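Local coordinates for photosystem II assembly protein Ycf48 (PDB 5OJ5) that probably assists the early assembly of photosystem II and the replacement of photodamaged D1, and binds the D1 C-terminal extension as a seven-bladed beta-propeller, at residues L59-I64 with F327-K332; Q51-A56 with T77-R82; W70-N75 with Y100-V105. All blocks are in the same frame, centred on the assembly; numbering follows the deposited sequence. Where two conformers were deposited one is given.

Three contacts surround one blade of the seven-bladed propeller, the four-stranded antiparallel sheet of strands 58-63, 69-73, 77-81 and 89-90. Interaction 1 packs its strand 58-63 against strand 325-329 of the sheet in which strand 47-51 joins the C-terminal strands, the blade that closes the ring. Interaction 3 sets strand 69-73 against strand 101-108 of the next blade. Interaction 2 lays the loop from strand 47-51 to strand 58-63 against strand 77-81. The centres of the contacts lie about 9 to 10 Å apart. Along the chain interaction 3 is nested inside the span closed by interaction 1, whereas interactions 2 and 3 alternate. Together they hold one blade against both neighbours.

Interaction 1: residues L59-I64 with F327-K332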
# COMPACT_ATOMS: atom_id res chain seq x y z
N LEU A 59 8.21 -2.82 1.90
CA LEU A 59 6.78 -3.01 2.05
C LEU A 59 5.98 -1.74 2.20
O LEU A 59 4.78 -1.74 1.89
CB LEU A 59 6.50 -3.96 3.21
CG LEU A 59 7.11 -5.36 3.02
CD1 LEU A 59 6.87 -6.17 4.29
CD2 LEU A 59 6.48 -6.04 1.81
N ASP A 60 6.55 -0.66 2.72
CA ASP A 60 5.76 0.55 2.93
C ASP A 60 6.69 1.75 3.04
O ASP A 60 7.90 1.62 3.27
CB ASP A 60 4.85 0.41 4.15
CG ASP A 60 3.66 1.36 4.12
OD1 ASP A 60 3.32 1.92 3.03
OD2 ASP A 60 3.06 1.52 5.20
N MET A 61 6.10 2.95 2.93
CA MET A 61 6.82 4.21 2.94
C MET A 61 5.88 5.29 3.44
O MET A 61 4.71 5.29 3.10
CB MET A 61 7.35 4.49 1.53
CG MET A 61 8.14 5.78 1.37
SD MET A 61 8.57 6.19 -0.34
CE MET A 61 9.59 4.81 -0.80
N SER A 62 6.42 6.25 4.20
CA SER A 62 5.64 7.40 4.66
C SER A 62 6.55 8.59 4.86
O SER A 62 7.71 8.44 5.27
CB SER A 62 4.90 7.03 5.96
OG SER A 62 4.02 8.07 6.37
N PHE A 63 6.02 9.78 4.58
CA PHE A 63 6.78 11.01 4.68
C PHE A 63 6.30 11.89 5.84
O PHE A 63 5.10 12.04 6.10
CB PHE A 63 6.73 11.80 3.36
CG PHE A 63 7.75 11.32 2.37
CD1 PHE A 63 8.97 11.97 2.22
CD2 PHE A 63 7.52 10.20 1.61
CE1 PHE A 63 9.93 11.49 1.34
CE2 PHE A 63 8.51 9.72 0.73
CZ PHE A 63 9.71 10.37 0.61
N ILE A 64 7.26 12.50 6.51
CA ILE A 64 7.00 13.57 7.47
C ILE A 64 6.59 14.84 6.76
O ILE A 64 5.65 15.53 7.14
CB ILE A 64 8.27 13.80 8.30
CG1 ILE A 64 8.54 12.58 9.18
CG2 ILE A 64 8.16 15.09 9.13
CD1 ILE A 64 9.90 12.21 9.50
N PHE A 327 6.20 6.83 -5.56
CA PHE A 327 7.12 5.73 -5.57
C PHE A 327 6.39 4.45 -5.90
O PHE A 327 5.22 4.26 -5.54
CB PHE A 327 7.82 5.57 -4.21
CG PHE A 327 8.66 6.73 -3.88
CD1 PHE A 327 9.98 6.77 -4.22
CD2 PHE A 327 8.06 7.83 -3.25
CE1 PHE A 327 10.71 7.94 -3.92
CE2 PHE A 327 8.76 8.95 -2.96
CZ PHE A 327 10.05 9.00 -3.29
N ILE A 328 7.09 3.56 -6.55
CA ILE A 328 6.60 2.20 -6.78
C ILE A 328 7.60 1.24 -6.17
O ILE A 328 8.81 1.36 -6.39
CB ILE A 328 6.41 1.92 -8.27
CG1 ILE A 328 5.30 2.86 -8.78
CG2 ILE A 328 6.05 0.47 -8.50
CD1 ILE A 328 5.02 2.78 -10.25
N LEU A 329 7.09 0.33 -5.35
CA LEU A 329 7.90 -0.69 -4.69
C LEU A 329 8.06 -1.92 -5.58
O LEU A 329 7.06 -2.52 -6.00
CB LEU A 329 7.30 -1.06 -3.33
CG LEU A 329 6.93 0.08 -2.39
CD1 LEU A 329 6.44 -0.45 -1.08
CD2 LEU A 329 8.02 1.07 -2.12
N GLY A 330 9.29 -2.24 -5.92
CA GLY A 330 9.66 -3.44 -6.62
C GLY A 330 10.20 -4.49 -5.69
O GLY A 330 10.06 -4.40 -4.47
N GLN A 331 10.92 -5.45 -6.24
CA GLN A 331 11.54 -6.53 -5.46
C GLN A 331 12.99 -6.20 -5.23
O GLN A 331 13.58 -5.41 -5.96
CB GLN A 331 11.47 -7.84 -6.24
CG GLN A 331 10.10 -8.28 -6.59
CD GLN A 331 10.09 -9.42 -7.55
OE1 GLN A 331 9.98 -9.23 -8.74
NE2 GLN A 331 10.25 -10.64 -7.04
N LYS A 332 13.57 -6.80 -4.20
CA LYS A 332 15.01 -6.81 -4.06
C LYS A 332 15.60 -5.41 -3.99
O LYS A 332 16.66 -5.13 -4.56
CB LYS A 332 15.68 -7.65 -5.15
CG LYS A 332 16.02 -7.02 -6.53
CD LYS A 332 16.49 -8.00 -7.61
CE LYS A 332 16.50 -7.23 -8.88
NZ LYS A 332 17.89 -7.34 -9.26
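One face of the F327 ring carries the sulfur of M61 in the conformer described, one of two: SD stands 3.3 Å above the ring plane on its CG-CD2 side and comes within 3.4 Å of F327 CD2. The line from SD to the ring centroid leans 27° from the normal, which identifies a Met-aromatic contact over the face. In the same conformer the methyl adds a CH-pi contact, with M61 CE 4.1 Å from the centroid of the F327 ring. The F63 ring meets F327 differently. Their planes are only 16° apart, but the rings are displaced until little overlap remains, and F63 CE2 approaches F327 CE2 obliquely at 3.8 Å. F63 also meets F321 edge-to-face.

These residues pack one propeller blade against the next. Strand 58-63 is the first strand of the blade that also holds 69-73, 77-81 and 89-90, and strand 327-329 belongs to the sheet that unites strand 47-51 with the C-terminal strands. The two segments run nearly antiparallel at 160°, yet their axes stay 8.5 Å apart and no hydrogen bond joins them, so side chains bridge the interface. M61 reaches across with CG anti to its own N, and its chain then bends at chi3 to bring CE back over F327. From the opposite segment L329 extends CD1 to the backbone of L59, 3.6 Å from L59 C. A classic beta bulge sets L59 and D60 together across from V72. The carboxylate of D60 is held from another blade, where OD2 accepts from V105 N, while its OD1 takes a weak bond from M61 N.

Interaction 2: residues Q51-A56 with T77-R82; sequences QLPTTA and TLMETR
With CG anti to the carbonyl carbon (chi1 -53°) and an extended chain beyond it, M79 reaches from strand 77-81 to the loop 51-56, where its methyl meets T54. T54 is turned so that OG1 lies anti to its backbone N (chi1 -172°), which leaves CG2 between N and the carbonyl carbon and directed at M79. T54 CG2 and M79 CE are 3.5 Å apart, tighter than usual for two carbons. The CD corner of the P53 ring lies 3.9 Å from M79 SD. L52 CB adds a looser contact, 4.3 Å from M79 CE.

The polar part of the interface is bridged by water. One water bonds T54 OG1 at 2.7 Å and donates to T77 OG1, also at 2.7 Å; the T77 hydroxyl is bonded to V74 O as well. A56 CB packs on that T77 oxygen at 3.5 Å. The T54 hydroxyl has a second role, accepting from A56 N at 3.0 Å with a nearly straight N-H...O angle of 169°. The loop is further pinned by Q51 NE2, which approaches a lone pair of L52 O within the plane of that carbonyl group and is also hydrogen-bonded to K332 O.

P53 is the centre of an inverse gamma turn and T54 forms an ST turn, so two successive tight turns shape the connection from strand 47-51 to strand 58-63, a link between neighbouring beta-propeller blades.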
# COMPACT_ATOMS: atom_id res chain seq x y z
N GLN A 51 18.12 1.74 -7.15
CA GLN A 51 18.48 0.57 -6.36
C GLN A 51 18.80 1.03 -4.94
O GLN A 51 19.78 1.75 -4.73
CB GLN A 51 19.67 -0.15 -6.98
CG GLN A 51 20.15 -1.33 -6.11
CD GLN A 51 19.12 -2.45 -6.07
OE1 GLN A 51 18.65 -2.93 -7.11
NE2 GLN A 51 18.80 -2.91 -4.86
N LEU A 52 17.98 0.63 -3.98
CA LEU A 52 18.28 0.93 -2.60
C LEU A 52 19.49 0.12 -2.15
O LEU A 52 19.82 -0.93 -2.73
CB LEU A 52 17.09 0.53 -1.74
CG LEU A 52 15.83 1.38 -1.99
CD1 LEU A 52 14.63 0.73 -1.27
CD2 LEU A 52 16.03 2.80 -1.52
N PRO A 53 20.13 0.53 -1.05
CA PRO A 53 21.30 -0.22 -0.52
C PRO A 53 20.85 -1.41 0.33
O PRO A 53 21.19 -1.53 1.52
CB PRO A 53 22.02 0.87 0.29
CG PRO A 53 20.95 1.76 0.75
CD PRO A 53 19.98 1.85 -0.41
N THR A 54 20.10 -2.30 -0.31
CA THR A 54 19.58 -3.53 0.28
C THR A 54 19.11 -4.41 -0.86
O THR A 54 18.83 -3.92 -1.95
CB THR A 54 18.42 -3.27 1.25
OG1 THR A 54 18.12 -4.51 1.90
CG2 THR A 54 17.15 -2.77 0.53
N THR A 55 18.95 -5.71 -0.58
CA THR A 55 18.17 -6.58 -1.46
C THR A 55 16.91 -7.08 -0.77
O THR A 55 16.21 -7.93 -1.34
CB THR A 55 18.99 -7.75 -2.00
OG1 THR A 55 19.34 -8.62 -0.91
CG2 THR A 55 20.24 -7.27 -2.71
N ALA A 56 16.58 -6.54 0.41
CA ALA A 56 15.34 -6.90 1.07
C ALA A 56 14.14 -6.24 0.38
O ALA A 56 14.22 -5.12 -0.11
CB ALA A 56 15.37 -6.42 2.52
N THR A 77 14.03 -4.06 7.91
CA THR A 77 14.62 -2.99 7.11
C THR A 77 13.95 -1.66 7.39
O THR A 77 12.72 -1.55 7.37
CB THR A 77 14.54 -3.31 5.61
OG1 THR A 77 15.37 -4.45 5.37
CG2 THR A 77 15.03 -2.16 4.73
N LEU A 78 14.76 -0.63 7.58
CA LEU A 78 14.32 0.72 7.89
C LEU A 78 15.29 1.65 7.20
O LEU A 78 16.51 1.52 7.39
CB LEU A 78 14.43 0.89 9.40
CG LEU A 78 13.99 2.22 9.99
CD1 LEU A 78 12.51 2.53 9.69
CD2 LEU A 78 14.21 2.28 11.50
N MET A 79 14.80 2.60 6.38
CA MET A 79 15.68 3.58 5.76
C MET A 79 15.06 4.95 5.80
O MET A 79 13.82 5.09 5.78
CB MET A 79 16.03 3.25 4.31
CG MET A 79 16.57 1.85 4.12
SD MET A 79 17.34 1.72 2.50
CE MET A 79 17.83 0.01 2.49
N GLU A 80 15.91 5.97 5.82
CA GLU A 80 15.50 7.36 5.96
C GLU A 80 16.00 8.15 4.75
O GLU A 80 17.14 7.98 4.33
CB GLU A 80 16.14 7.94 7.24
CG GLU A 80 15.78 9.36 7.57
CD GLU A 80 16.39 9.84 8.87
OE1 GLU A 80 17.38 9.24 9.33
OE2 GLU A 80 15.87 10.84 9.44
N THR A 81 15.16 9.07 4.25
CA THR A 81 15.57 10.04 3.23
C THR A 81 15.39 11.44 3.79
O THR A 81 14.45 11.71 4.56
CB THR A 81 14.74 9.87 1.93
OG1 THR A 81 15.29 10.74 0.94
CG2 THR A 81 13.26 10.19 2.09
N ARG A 82 16.26 12.35 3.33
CA ARG A 82 16.13 13.77 3.59
C ARG A 82 16.02 14.58 2.32
O ARG A 82 15.94 15.82 2.41
CB ARG A 82 17.33 14.26 4.40
CG ARG A 82 17.53 13.55 5.65
CD ARG A 82 16.82 14.18 6.71
NE ARG A 82 17.34 13.62 7.95
CZ ARG A 82 17.14 14.17 9.12
NH1 ARG A 82 16.45 15.28 9.14
NH2 ARG A 82 17.60 13.60 10.22
O HOH W 1 17.96 -4.32 4.55

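Interaction 3: residues W70-N75 with Y100-V105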
# COMPACT_ATOMS: atom_id res chain seq x y z
N TRP A 70 10.55 7.92 5.45
CA TRP A 70 11.01 6.61 5.91
C TRP A 70 10.38 5.51 5.09
O TRP A 70 9.21 5.62 4.69
CB TRP A 70 10.64 6.41 7.40
CG TRP A 70 11.42 7.30 8.34
CD1 TRP A 70 11.13 8.58 8.67
CD2 TRP A 70 12.62 6.96 9.02
NE1 TRP A 70 12.11 9.08 9.51
CE2 TRP A 70 13.01 8.08 9.77
CE3 TRP A 70 13.38 5.79 9.09
CZ2 TRP A 70 14.15 8.09 10.59
CZ3 TRP A 70 14.50 5.82 9.95
CH2 TRP A 70 14.85 6.94 10.68
N LEU A 71 11.13 4.44 4.90
CA LEU A 71 10.59 3.22 4.31
C LEU A 71 10.97 2.03 5.19
O LEU A 71 11.93 2.09 5.97
CB LEU A 71 11.02 3.04 2.86
CG LEU A 71 12.51 2.89 2.52
CD1 LEU A 71 13.04 1.48 2.88
CD2 LEU A 71 12.76 3.20 1.05
N VAL A 72 10.16 0.97 5.07
CA VAL A 72 10.32 -0.20 5.91
C VAL A 72 10.09 -1.45 5.07
O VAL A 72 9.39 -1.43 4.05
CB VAL A 72 9.37 -0.22 7.13
CG1 VAL A 72 9.60 0.99 8.00
CG2 VAL A 72 7.90 -0.31 6.70
N GLY A 73 10.63 -2.58 5.55
CA GLY A 73 10.34 -3.85 4.88
C GLY A 73 10.81 -5.04 5.65
O GLY A 73 10.90 -5.06 6.88
N VAL A 74 11.14 -6.07 4.87
CA VAL A 74 11.51 -7.39 5.37
C VAL A 74 12.85 -7.32 6.10
O VAL A 74 13.68 -6.45 5.81
CB VAL A 74 11.54 -8.34 4.15
CG1 VAL A 74 12.09 -9.70 4.46
CG2 VAL A 74 10.12 -8.50 3.58
N ASN A 75 13.06 -8.24 7.05
CA ASN A 75 14.30 -8.31 7.82
C ASN A 75 14.59 -7.02 8.56
O ASN A 75 15.73 -6.55 8.61
CB ASN A 75 15.45 -8.75 6.95
CG ASN A 75 15.23 -10.14 6.39
OD1 ASN A 75 15.71 -10.43 5.31
ND2 ASN A 75 14.49 -11.00 7.12
N TYR A 100 11.88 -9.58 11.87
CA TYR A 100 10.61 -8.89 11.76
C TYR A 100 10.32 -8.44 10.33
O TYR A 100 11.19 -7.93 9.62
CB TYR A 100 10.62 -7.65 12.64
CG TYR A 100 10.76 -7.96 14.12
CD1 TYR A 100 9.64 -8.40 14.82
CD2 TYR A 100 11.95 -7.77 14.81
CE1 TYR A 100 9.71 -8.65 16.21
CE2 TYR A 100 12.02 -8.02 16.18
CZ TYR A 100 10.89 -8.46 16.88
OH TYR A 100 10.90 -8.74 18.22
N ARG A 101 9.10 -8.66 9.91
CA ARG A 101 8.58 -8.11 8.67
C ARG A 101 7.89 -6.82 9.05
O ARG A 101 6.82 -6.85 9.66
CB ARG A 101 7.60 -9.11 8.09
CG ARG A 101 6.97 -8.68 6.82
CD ARG A 101 5.87 -9.68 6.44
NE ARG A 101 5.13 -9.27 5.26
CZ ARG A 101 5.48 -9.51 4.00
NH1 ARG A 101 6.58 -10.21 3.69
NH2 ARG A 101 4.71 -9.06 3.02
N PHE A 102 8.50 -5.66 8.72
CA PHE A 102 7.86 -4.37 8.99
C PHE A 102 6.88 -4.11 7.86
O PHE A 102 7.29 -3.83 6.73
CB PHE A 102 8.89 -3.25 9.09
CG PHE A 102 9.80 -3.29 10.29
CD1 PHE A 102 9.50 -3.91 11.48
CD2 PHE A 102 11.00 -2.58 10.23
CE1 PHE A 102 10.38 -3.86 12.56
CE2 PHE A 102 11.83 -2.49 11.31
CZ PHE A 102 11.53 -3.17 12.46
N ASN A 103 5.60 -4.25 8.17
CA ASN A 103 4.51 -4.26 7.21
C ASN A 103 4.02 -2.85 6.88
O ASN A 103 3.42 -2.66 5.82
CB ASN A 103 3.29 -5.07 7.85
CG ASN A 103 3.46 -6.50 7.87
OD1 ASN A 103 4.05 -7.09 6.98
ND2 ASN A 103 2.88 -7.10 8.88
N SER A 104 4.19 -1.90 7.80
CA SER A 104 3.47 -0.64 7.69
C SER A 104 4.24 0.42 8.45
O SER A 104 4.71 0.17 9.56
CB SER A 104 2.08 -0.82 8.26
OG SER A 104 1.29 0.34 8.30
N VAL A 105 4.35 1.62 7.85
CA VAL A 105 4.91 2.79 8.51
C VAL A 105 3.99 3.96 8.21
O VAL A 105 3.49 4.09 7.09
CB VAL A 105 6.36 3.08 8.07
CG1 VAL A 105 6.49 3.27 6.53
CG2 VAL A 105 6.96 4.28 8.82
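F102 N donates to G73 O at 3.1 Å with an N-H...O angle of 155°, the single hydrogen bond between these two segments. It is not aimed at a lone pair, since the donor lies 57° out of the carbonyl plane. This bond ties neighbouring blades of the beta-propeller, for strand 70-73 lies in the second strand of its four-stranded sheet (58-63, 69-73, 77-81, 89-90) and strand 101-105 begins the next. The strand directions differ by 140° and the axes come within 5.4 Å, but the one bond is at the end of strand 70-73, and beyond it the blades meet through side chains.

V72 is central to this packing, with F102 and V105 facing it. Its CB lies 3.6 Å from F102 CB, while CG1 meets V105 CB at 3.9 Å. The two valines cross obliquely, each placing one methyl between its own N and carbonyl carbon: CG2 in V72 and CG1 in V105, and these two methyls touch. I114 on strand 111-117 packs against V72, F102 and V105 alike and extends the apolar cluster into the second blade. F102 O, buried here, has no polar partner in the model; V72 CG2 comes within 3.6 Å of it, and G73 CA makes a CA-H...O contact with it.

N103 and S104 form a classic beta bulge across from V115. At the solvent-exposed end of the contact, R101 passes V74 and stretches its chain from CG to NE, which gives a weak bond to N103 OD1.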